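Putative dioxygenase (1H-3-hydroxy-4-oxoquinaldine 2,4-dioxygenase) (Mycobacteroides abscessus subsp. abscessus, PDB 6RA3) cleaves the quinolone ring of the Pseudomonas quinolone signal (PQS) with dioxygen, releasing N-octanoylanthranilate and carbon monoxide. Local coordinates at residues H97-D107 against A190-M201; R113-D121 against V256-A267. One frame throughout, in Å; residues are numbered along the deposited sequence.

How the contacts relate
Contact 1 joins helices on one face of the central sheet of the alpha/beta hydrolase fold. Contact 2 packs strand 116-120 of that sheet against helix 253-266 on the opposite face. Their centres are about 17 Å apart. In chain order the segments alternate: 97-107, 113-121, 190-201, 256-267. Helix 99-109 of contact 1 is followed in the chain by strand 116-120 of contact 2. The helix packs on one side of the strand, where Leu103 CD1 lies 3.7 Å from Ile119 CD1 and the methyls of Ala102 and Ala106 meet Val117. Segments 97-107 and 113-121 each have one end, substrate-binding His97 and Asp121, near the active-site His246. The rest is packing.

Contact 1. Residues H97-D107 against A190-M201; sequences HGGWAALEIAD and AYRTWGSPMRRM
An aromatic cluster of His97, Trp100, Tyr191 and Trp194 forms where helix 99-109 of the alpha/beta hydrolase fold meets the end of helix 177-194 and the start of helix 197-202. His97 is a substrate-binding residue. Trp100 fills a pocket among Ala190, Tyr191, Trp194 and Pro197 as a knob into a hole. Ala190 CB sits over the centre of the six-membered ring of Trp100, 3.6 Å from the centroid, in a CH-pi contact. The edge of Trp100 meets the face of Tyr191 in a T-shaped pair, planes at 78°, with Trp100 CZ2 3.6 Å from Tyr191 CE1. Tyr191 OH also lies at the edge of the His97 ring and is hydrogen-bonded to Ile123 O.

The second anchor is Arg200. Its CG is anti to the backbone N, and a bend at chi2 (-78°) lays CD of Arg200 against Leu103 CB and takes the guanidinium on to two acids. Arg200 NH2 forms salt bridges with Glu104 OE1 at 3.0 Å and Asp107 OD2 at 3.2 Å. The first partner lies in the guanidinium plane; the second is tilted from it. Water 1 joins Arg200 NE to Trp100 O, and Trp194 covers one guanidinium face. Glu104 OE2 pairs with Arg108.

Helix 71-84 touches Trp100 and Glu104, Ala102 touches Pro92 and Ala94 of strand 90-95, and helix 221-232 packs on Met198.

Contact 2. Residues R113-D121 against V256-A267; sequences RVPAVMILD and VAAEAIDLLAGA
Met118 and Leu263 bury the most surface in this apolar contact. Met118 CG is anti to the backbone N (chi1 176°), and a bend at chi3 (-69°) brings the thioether end against the turn that holds Glu259 and Ala260. Met118 CE comes within 3.5 Å of Glu259 CB, and Met118 SD lies 4.1 Å from both Ala260 CB and Val256 CG1. Leu263 reaches back to the strand: Leu263 CG meets Ala116 CB at 3.8 Å, and Leu263 CD2 rests against Val117 O at 3.6 Å. At one end Leu120 CD1 and Val256 CG1 meet tip to tip, 4.0 Å apart. At the other, Ala267 CB lies against Pro115 and Ala116.

This is the helix-on-sheet packing of the alpha/beta hydrolase fold. Helix 256-266 runs nearly antiparallel to strand 116-120, at 159°, with the axes 8.8 Å apart. Strands 90-95 and 209-214 flank strand 116-120, and Met118 also touches Arg211 and Val213. The carboxylate of Glu259 turns away from the strand to pair with Arg211 and Arg239. Just past the strand, Asp121 OD2 takes the backbone N of Ser215 and Asp121 OD1 bonds to ND1 of the active-site His246, consistent with the acid-histidine pair of a catalytic triad.

Contact 1. Residues H97-D107 against A190-M201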
loop_
_atom_site.group_PDB
_atom_site.type_symbol
_atom_site.label_atom_id
_atom_site.label_comp_id
_atom_site.label_asym_id
_atom_site.label_seq_id
_atom_site.Cartn_x
_atom_site.Cartn_y
_atom_site.Cartn_z
ATOM N N HIS A 97 24.251 7.627 -6.548
ATOM C CA HIS A 97 24.140 8.831 -7.345
ATOM C C HIS A 97 22.986 9.727 -6.931
ATOM O O HIS A 97 22.932 10.869 -7.394
ATOM C CB HIS A 97 24.127 8.414 -8.817
ATOM C CG HIS A 97 25.397 7.715 -9.193
ATOM N ND1 HIS A 97 26.571 8.400 -9.430
ATOM C CD2 HIS A 97 25.715 6.399 -9.230
ATOM C CE1 HIS A 97 27.538 7.531 -9.675
ATOM N NE2 HIS A 97 27.048 6.312 -9.552
ATOM N N GLY A 98 22.133 9.303 -5.985
ATOM C CA GLY A 98 21.302 10.281 -5.298
ATOM C C GLY A 98 22.118 11.343 -4.577
ATOM O O GLY A 98 21.625 12.462 -4.360
ATOM N N GLY A 99 23.382 11.026 -4.235
ATOM C CA GLY A 99 24.279 12.027 -3.659
ATOM C C GLY A 99 24.323 13.316 -4.448
ATOM O O GLY A 99 24.451 14.405 -3.877
ATOM N N TRP A 100 24.200 13.222 -5.778
ATOM C CA TRP A 100 24.275 14.432 -6.573
ATOM C C TRP A 100 23.141 15.374 -6.251
ATOM O O TRP A 100 23.344 16.590 -6.207
ATOM C CB TRP A 100 24.272 14.113 -8.074
ATOM C CG TRP A 100 25.444 13.363 -8.569
ATOM C CD1 TRP A 100 25.542 12.013 -8.746
ATOM C CD2 TRP A 100 26.703 13.918 -8.992
ATOM N NE1 TRP A 100 26.787 11.691 -9.249
ATOM C CE2 TRP A 100 27.521 12.838 -9.395
ATOM C CE3 TRP A 100 27.217 15.219 -9.067
ATOM C CZ2 TRP A 100 28.831 13.018 -9.875
ATOM C CZ3 TRP A 100 28.527 15.390 -9.553
ATOM C CH2 TRP A 100 29.303 14.289 -9.939
ATOM N N ALA A 101 21.915 14.840 -6.079
ATOM C CA ALA A 101 20.782 15.682 -5.716
ATOM C C ALA A 101 20.923 16.198 -4.294
ATOM O O ALA A 101 20.607 17.361 -4.013
ATOM C CB ALA A 101 19.483 14.897 -5.870
ATOM N N ALA A 102 21.394 15.341 -3.389
ATOM C CA ALA A 102 21.631 15.769 -2.004
ATOM C C ALA A 102 22.558 16.983 -1.940
ATOM O O ALA A 102 22.310 17.926 -1.179
ATOM C CB ALA A 102 22.215 14.609 -1.194
ATOM N N LEU A 103 23.622 16.997 -2.755
ATOM C CA LEU A 103 24.534 18.144 -2.744
ATOM C C LEU A 103 23.899 19.363 -3.404
ATOM O O LEU A 103 24.094 20.498 -2.953
ATOM C CB LEU A 103 25.844 17.751 -3.422
ATOM C CG LEU A 103 26.512 16.582 -2.692
ATOM C CD1 LEU A 103 27.630 15.955 -3.485
ATOM C CD2 LEU A 103 27.042 17.077 -1.348
ATOM N N GLU A 104 23.106 19.149 -4.451
ATOM C CA GLU A 104 22.370 20.259 -5.030
ATOM C C GLU A 104 21.419 20.842 -4.006
ATOM O O GLU A 104 21.309 22.067 -3.884
ATOM C CB GLU A 104 21.615 19.801 -6.295
ATOM C CG GLU A 104 20.794 20.895 -6.975
ATOM C CD GLU A 104 21.638 22.087 -7.441
ATOM O OE1 GLU A 104 22.841 21.887 -7.699
ATOM O OE2 GLU A 104 21.097 23.217 -7.547
ATOM N N ILE A 105 20.726 19.978 -3.249
ATOM C CA ILE A 105 19.815 20.472 -2.210
ATOM C C ILE A 105 20.598 21.246 -1.151
ATOM O O ILE A 105 20.165 22.314 -0.688
ATOM C CB ILE A 105 19.018 19.313 -1.575
ATOM C CG1 ILE A 105 18.080 18.646 -2.602
ATOM C CG2 ILE A 105 18.227 19.812 -0.347
ATOM C CD1 ILE A 105 17.614 17.214 -2.209
ATOM N N ALA A 106 21.746 20.712 -0.727
ATOM C CA ALA A 106 22.546 21.429 0.269
ATOM C C ALA A 106 22.950 22.801 -0.244
ATOM O O ALA A 106 22.926 23.784 0.505
ATOM C CB ALA A 106 23.781 20.629 0.645
ATOM N N ASP A 107 23.292 22.896 -1.534
ATOM C CA ASP A 107 23.748 24.166 -2.090
ATOM C C ASP A 107 22.610 25.167 -2.184
ATOM O O ASP A 107 22.816 26.375 -2.003
ATOM C CB ASP A 107 24.361 23.937 -3.468
ATOM C CG ASP A 107 25.069 25.167 -4.004
ATOM O OD1 ASP A 107 25.451 26.039 -3.192
ATOM O OD2 ASP A 107 25.226 25.259 -5.246
ATOM N N ALA A 190 26.496 14.255 -15.096
ATOM C CA ALA A 190 26.974 14.833 -13.845
ATOM C C ALA A 190 28.504 14.775 -13.774
ATOM O O ALA A 190 29.158 15.755 -13.402
ATOM C CB ALA A 190 26.334 14.100 -12.664
ATOM N N TYR A 191 29.093 13.648 -14.169
ATOM C CA TYR A 191 30.552 13.546 -14.155
ATOM C C TYR A 191 31.204 14.381 -15.252
ATOM O O TYR A 191 32.343 14.839 -15.076
ATOM C CB TYR A 191 30.986 12.096 -14.284
ATOM C CG TYR A 191 30.829 11.319 -13.006
ATOM C CD1 TYR A 191 29.668 10.600 -12.755
ATOM C CD2 TYR A 191 31.837 11.303 -12.047
ATOM C CE1 TYR A 191 29.508 9.874 -11.577
ATOM C CE2 TYR A 191 31.692 10.580 -10.864
ATOM C CZ TYR A 191 30.515 9.867 -10.638
ATOM O OH TYR A 191 30.334 9.139 -9.486
ATOM N N ARG A 192 30.516 14.592 -16.380
ATOM C CA ARG A 192 31.055 15.461 -17.427
ATOM C C ARG A 192 31.004 16.928 -17.034
ATOM O O ARG A 192 31.841 17.718 -17.478
ATOM C CB ARG A 192 30.282 15.292 -18.741
ATOM C CG ARG A 192 30.461 13.969 -19.436
ATOM C CD ARG A 192 29.956 14.046 -20.873
ATOM N NE ARG A 192 28.986 15.116 -21.088
ATOM C CZ ARG A 192 27.664 14.957 -21.137
ATOM N NH1 ARG A 192 27.116 13.756 -20.985
ATOM N NH2 ARG A 192 26.888 16.015 -21.346
ATOM N N THR A 193 30.006 17.322 -16.250
ATOM C CA THR A 193 29.843 18.719 -15.863
ATOM C C THR A 193 30.834 19.109 -14.773
ATOM O O THR A 193 31.555 20.107 -14.897
ATOM C CB THR A 193 28.412 18.939 -15.370
ATOM O OG1 THR A 193 27.504 18.483 -16.372
ATOM C CG2 THR A 193 28.145 20.433 -15.025
ATOM N N TRP A 194 30.868 18.323 -13.702
ATOM C CA TRP A 194 31.579 18.658 -12.476
ATOM C C TRP A 194 32.959 18.040 -12.405
ATOM O O TRP A 194 33.789 18.517 -11.625
ATOM C CB TRP A 194 30.774 18.179 -11.250
ATOM C CG TRP A 194 29.526 18.916 -11.094
ATOM C CD1 TRP A 194 28.273 18.464 -11.372
ATOM C CD2 TRP A 194 29.386 20.264 -10.652
ATOM N NE1 TRP A 194 27.361 19.448 -11.130
ATOM C CE2 TRP A 194 28.012 20.566 -10.677
ATOM C CE3 TRP A 194 30.289 21.244 -10.210
ATOM C CZ2 TRP A 194 27.503 21.815 -10.283
ATOM C CZ3 TRP A 194 29.781 22.493 -9.826
ATOM C CH2 TRP A 194 28.400 22.761 -9.863
ATOM N N GLY A 195 33.207 16.999 -13.198
ATOM C CA GLY A 195 34.420 16.210 -13.131
ATOM C C GLY A 195 34.270 15.072 -12.156
ATOM O O GLY A 195 34.434 13.896 -12.511
ATOM N N SER A 196 33.942 15.417 -10.914
ATOM C CA SER A 196 33.742 14.421 -9.871
ATOM C C SER A 196 32.890 15.045 -8.773
ATOM O O SER A 196 32.733 16.274 -8.720
ATOM C CB SER A 196 35.082 13.925 -9.299
ATOM O OG SER A 196 35.594 14.841 -8.342
ATOM N N PRO A 197 32.321 14.224 -7.887
ATOM C CA PRO A 197 31.531 14.787 -6.769
ATOM C C PRO A 197 32.359 15.646 -5.811
ATOM O O PRO A 197 31.838 16.615 -5.235
ATOM C CB PRO A 197 30.980 13.537 -6.068
ATOM C CG PRO A 197 31.300 12.365 -6.959
ATOM C CD PRO A 197 32.484 12.765 -7.779
ATOM N N MET A 198 33.641 15.322 -5.621
ATOM C CA MET A 198 34.489 16.145 -4.758
ATOM C C MET A 198 34.641 17.550 -5.319
ATOM O O MET A 198 34.577 18.539 -4.572
ATOM C CB MET A 198 35.843 15.485 -4.580
ATOM C CG MET A 198 35.773 14.233 -3.716
ATOM S SD MET A 198 37.364 13.432 -3.488
ATOM C CE MET A 198 37.138 12.425 -2.005
ATOM N N ARG A 199 34.821 17.667 -6.637
ATOM C CA ARG A 199 34.853 18.988 -7.248
ATOM C C ARG A 199 33.503 19.677 -7.110
ATOM O O ARG A 199 33.435 20.889 -6.849
ATOM C CB ARG A 199 35.290 18.878 -8.713
ATOM C CG ARG A 199 36.794 18.607 -8.861
ATOM C CD ARG A 199 37.227 18.405 -10.311
ATOM N NE ARG A 199 37.078 19.615 -11.127
ATOM C CZ ARG A 199 37.878 20.681 -11.059
ATOM N NH1 ARG A 199 38.890 20.710 -10.199
ATOM N NH2 ARG A 199 37.659 21.730 -11.846
ATOM N N ARG A 200 32.407 18.922 -7.250
ATOM C CA ARG A 200 31.102 19.516 -6.976
ATOM C C ARG A 200 31.059 20.059 -5.545
ATOM O O ARG A 200 30.601 21.188 -5.313
ATOM C CB ARG A 200 29.977 18.500 -7.231
ATOM C CG ARG A 200 28.595 19.153 -7.483
ATOM C CD ARG A 200 27.887 19.634 -6.196
ATOM N NE ARG A 200 26.723 20.483 -6.487
ATOM C CZ ARG A 200 26.718 21.813 -6.439
ATOM N NH1 ARG A 200 27.811 22.478 -6.081
ATOM N NH2 ARG A 200 25.613 22.484 -6.751
ATOM N N MET A 201 31.578 19.289 -4.579
ATOM C CA MET A 201 31.562 19.731 -3.174
ATOM C C MET A 201 32.378 21.006 -2.953
ATOM O O MET A 201 31.962 21.892 -2.186
ATOM C CB MET A 201 32.090 18.628 -2.265
ATOM C CG MET A 201 31.205 17.406 -2.224
ATOM S SD MET A 201 31.712 16.253 -0.979
ATOM C CE MET A 201 32.225 14.765 -1.798
HETATM O O HOH W 1 25.029 18.388 -7.657
HETATM O O HOH W 2 27.735 24.987 -6.080
#

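Contact 2. Residues R113-D121 against V256-A267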
loop_
_atom_site.group_PDB
_atom_site.type_symbol
_atom_site.label_atom_id
_atom_site.label_comp_id
_atom_site.label_asym_id
_atom_site.label_seq_id
_atom_site.Cartn_x
_atom_site.Cartn_y
_atom_site.Cartn_z
ATOM N N ARG A 113 19.748 25.575 7.114
ATOM C CA ARG A 113 18.632 24.684 6.800
ATOM C C ARG A 113 19.111 23.252 6.590
ATOM O O ARG A 113 18.445 22.307 7.020
ATOM C CB ARG A 113 17.886 25.193 5.566
ATOM C CG ARG A 113 16.786 24.248 5.018
ATOM C CD ARG A 113 15.452 24.492 5.716
ATOM N NE ARG A 113 14.367 23.644 5.210
ATOM C CZ ARG A 113 13.518 23.978 4.234
ATOM N NH1 ARG A 113 13.603 25.150 3.607
ATOM N NH2 ARG A 113 12.568 23.125 3.890
ATOM N N VAL A 114 20.261 23.066 5.948
ATOM C CA VAL A 114 20.828 21.735 5.741
ATOM C C VAL A 114 22.229 21.710 6.341
ATOM O O VAL A 114 23.219 21.999 5.641
ATOM C CB VAL A 114 20.847 21.352 4.250
ATOM C CG1 VAL A 114 21.659 20.069 3.999
ATOM C CG2 VAL A 114 19.418 21.166 3.767
ATOM N N PRO A 115 22.353 21.365 7.630
ATOM C CA PRO A 115 23.660 21.406 8.304
ATOM C C PRO A 115 24.535 20.208 8.030
ATOM O O PRO A 115 25.715 20.230 8.389
ATOM C CB PRO A 115 23.270 21.437 9.783
ATOM C CG PRO A 115 22.047 20.570 9.805
ATOM C CD PRO A 115 21.284 20.958 8.561
ATOM N N ALA A 116 24.013 19.155 7.425
ATOM C CA ALA A 116 24.856 18.004 7.159
ATOM C C ALA A 116 24.223 17.156 6.065
ATOM O O ALA A 116 23.022 17.252 5.787
ATOM C CB ALA A 116 25.086 17.180 8.425
ATOM N N VAL A 117 25.058 16.310 5.472
ATOM C CA VAL A 117 24.697 15.414 4.374
ATOM C C VAL A 117 25.535 14.159 4.501
ATOM O O VAL A 117 26.762 14.235 4.546
ATOM C CB VAL A 117 24.953 16.028 2.975
ATOM C CG1 VAL A 117 24.759 14.959 1.874
ATOM C CG2 VAL A 117 24.093 17.237 2.727
ATOM N N MET A 118 24.891 13.001 4.490
ATOM C CA MET A 118 25.575 11.719 4.381
ATOM C C MET A 118 25.358 11.132 2.990
ATOM O O MET A 118 24.227 11.116 2.483
ATOM C CB MET A 118 25.079 10.730 5.437
ATOM C CG MET A 118 25.676 9.352 5.314
ATOM S SD MET A 118 25.633 8.334 6.822
ATOM C CE MET A 118 26.802 9.271 7.754
ATOM N N ILE A 119 26.438 10.625 2.391
ATOM C CA ILE A 119 26.402 9.990 1.077
ATOM C C ILE A 119 26.954 8.584 1.213
ATOM O O ILE A 119 27.941 8.360 1.921
ATOM C CB ILE A 119 27.176 10.810 0.026
ATOM C CG1 ILE A 119 26.559 12.216 -0.089
ATOM C CG2 ILE A 119 27.173 10.099 -1.321
ATOM C CD1 ILE A 119 27.289 13.174 -1.019
ATOM N N LEU A 120 26.275 7.633 0.577
ATOM C CA LEU A 120 26.603 6.212 0.620
ATOM C C LEU A 120 27.111 5.788 -0.759
ATOM O O LEU A 120 26.359 5.841 -1.742
ATOM C CB LEU A 120 25.383 5.381 1.014
ATOM C CG LEU A 120 24.927 5.240 2.472
ATOM C CD1 LEU A 120 25.151 6.487 3.290
ATOM C CD2 LEU A 120 23.459 4.853 2.471
ATOM N N ASP A 121 28.393 5.397 -0.823
ATOM C CA ASP A 121 28.982 4.636 -1.939
ATOM C C ASP A 121 28.861 5.357 -3.284
ATOM O O ASP A 121 28.418 4.778 -4.274
ATOM C CB ASP A 121 28.359 3.244 -2.013
ATOM C CG ASP A 121 29.386 2.150 -2.282
ATOM O OD1 ASP A 121 29.822 1.986 -3.446
ATOM O OD2 ASP A 121 29.764 1.448 -1.318
ATOM N N VAL A 256 25.328 2.170 9.510
ATOM C CA VAL A 256 25.173 3.394 8.743
ATOM C C VAL A 256 24.261 4.340 9.489
ATOM O O VAL A 256 24.476 5.562 9.484
ATOM C CB VAL A 256 24.663 3.112 7.310
ATOM C CG1 VAL A 256 24.322 4.424 6.596
ATOM C CG2 VAL A 256 25.706 2.376 6.518
ATOM N N ALA A 257 23.230 3.798 10.147
ATOM C CA ALA A 257 22.342 4.654 10.923
ATOM C C ALA A 257 23.132 5.322 12.040
ATOM O O ALA A 257 23.076 6.547 12.226
ATOM C CB ALA A 257 21.172 3.836 11.471
ATOM N N ALA A 258 23.907 4.520 12.765
ATOM C CA ALA A 258 24.859 5.049 13.741
ATOM C C ALA A 258 25.674 6.207 13.171
ATOM O O ALA A 258 25.801 7.263 13.811
ATOM C CB ALA A 258 25.777 3.928 14.203
ATOM N N GLU A 259 26.202 6.045 11.941
ATOM C CA GLU A 259 27.019 7.101 11.342
ATOM C C GLU A 259 26.216 8.376 11.137
ATOM O O GLU A 259 26.723 9.481 11.371
ATOM C CB GLU A 259 27.599 6.646 9.998
ATOM C CG GLU A 259 28.699 5.644 10.077
ATOM C CD GLU A 259 30.009 6.227 10.637
ATOM O OE1 GLU A 259 30.237 7.457 10.563
ATOM O OE2 GLU A 259 30.806 5.426 11.156
ATOM N N ALA A 260 24.970 8.245 10.652
ATOM C CA ALA A 260 24.113 9.410 10.451
ATOM C C ALA A 260 23.803 10.104 11.769
ATOM O O ALA A 260 23.763 11.335 11.843
ATOM C CB ALA A 260 22.809 8.990 9.761
ATOM N N ILE A 261 23.509 9.335 12.807
ATOM C CA ILE A 261 23.194 9.949 14.093
ATOM C C ILE A 261 24.417 10.710 14.610
ATOM O O ILE A 261 24.332 11.891 14.987
ATOM C CB ILE A 261 22.682 8.872 15.073
ATOM C CG1 ILE A 261 21.272 8.422 14.639
ATOM C CG2 ILE A 261 22.649 9.386 16.492
ATOM C CD1 ILE A 261 20.966 6.973 14.915
ATOM N N ASP A 262 25.592 10.075 14.537
ATOM C CA ASP A 262 26.842 10.749 14.903
ATOM C C ASP A 262 27.059 12.030 14.090
ATOM O O ASP A 262 27.378 13.091 14.644
ATOM C CB ASP A 262 28.009 9.791 14.706
ATOM C CG ASP A 262 29.344 10.459 14.964
ATOM O OD1 ASP A 262 29.726 10.564 16.150
ATOM O OD2 ASP A 262 29.998 10.900 13.987
ATOM N N LEU A 263 26.917 11.945 12.764
ATOM C CA LEU A 263 27.056 13.126 11.914
ATOM C C LEU A 263 26.136 14.250 12.364
ATOM O O LEU A 263 26.543 15.420 12.451
ATOM C CB LEU A 263 26.756 12.740 10.455
ATOM C CG LEU A 263 26.698 13.876 9.419
ATOM C CD1 LEU A 263 28.040 14.578 9.333
ATOM C CD2 LEU A 263 26.299 13.333 8.034
ATOM N N LEU A 264 24.869 13.909 12.633
ATOM C CA LEU A 264 23.899 14.906 13.073
ATOM C C LEU A 264 24.337 15.518 14.395
ATOM O O LEU A 264 24.338 16.745 14.561
ATOM C CB LEU A 264 22.520 14.255 13.200
ATOM C CG LEU A 264 21.338 15.155 13.568
ATOM C CD1 LEU A 264 20.049 14.665 12.894
ATOM C CD2 LEU A 264 21.140 15.188 15.069
ATOM N N ALA A 265 24.745 14.667 15.339
ATOM C CA ALA A 265 25.140 15.146 16.660
ATOM C C ALA A 265 26.243 16.189 16.545
ATOM O O ALA A 265 26.162 17.268 17.152
ATOM C CB ALA A 265 25.586 13.965 17.513
ATOM N N GLY A 266 27.263 15.898 15.722
ATOM C CA GLY A 266 28.376 16.818 15.547
ATOM C C GLY A 266 27.969 18.191 15.056
ATOM O O GLY A 266 28.659 19.177 15.325
ATOM N N ALA A 267 26.859 18.287 14.334
ATOM C CA ALA A 267 26.543 19.526 13.627
ATOM C C ALA A 267 25.327 20.246 14.211
ATOM O O ALA A 267 25.038 21.384 13.831
ATOM C CB ALA A 267 26.330 19.224 12.128
#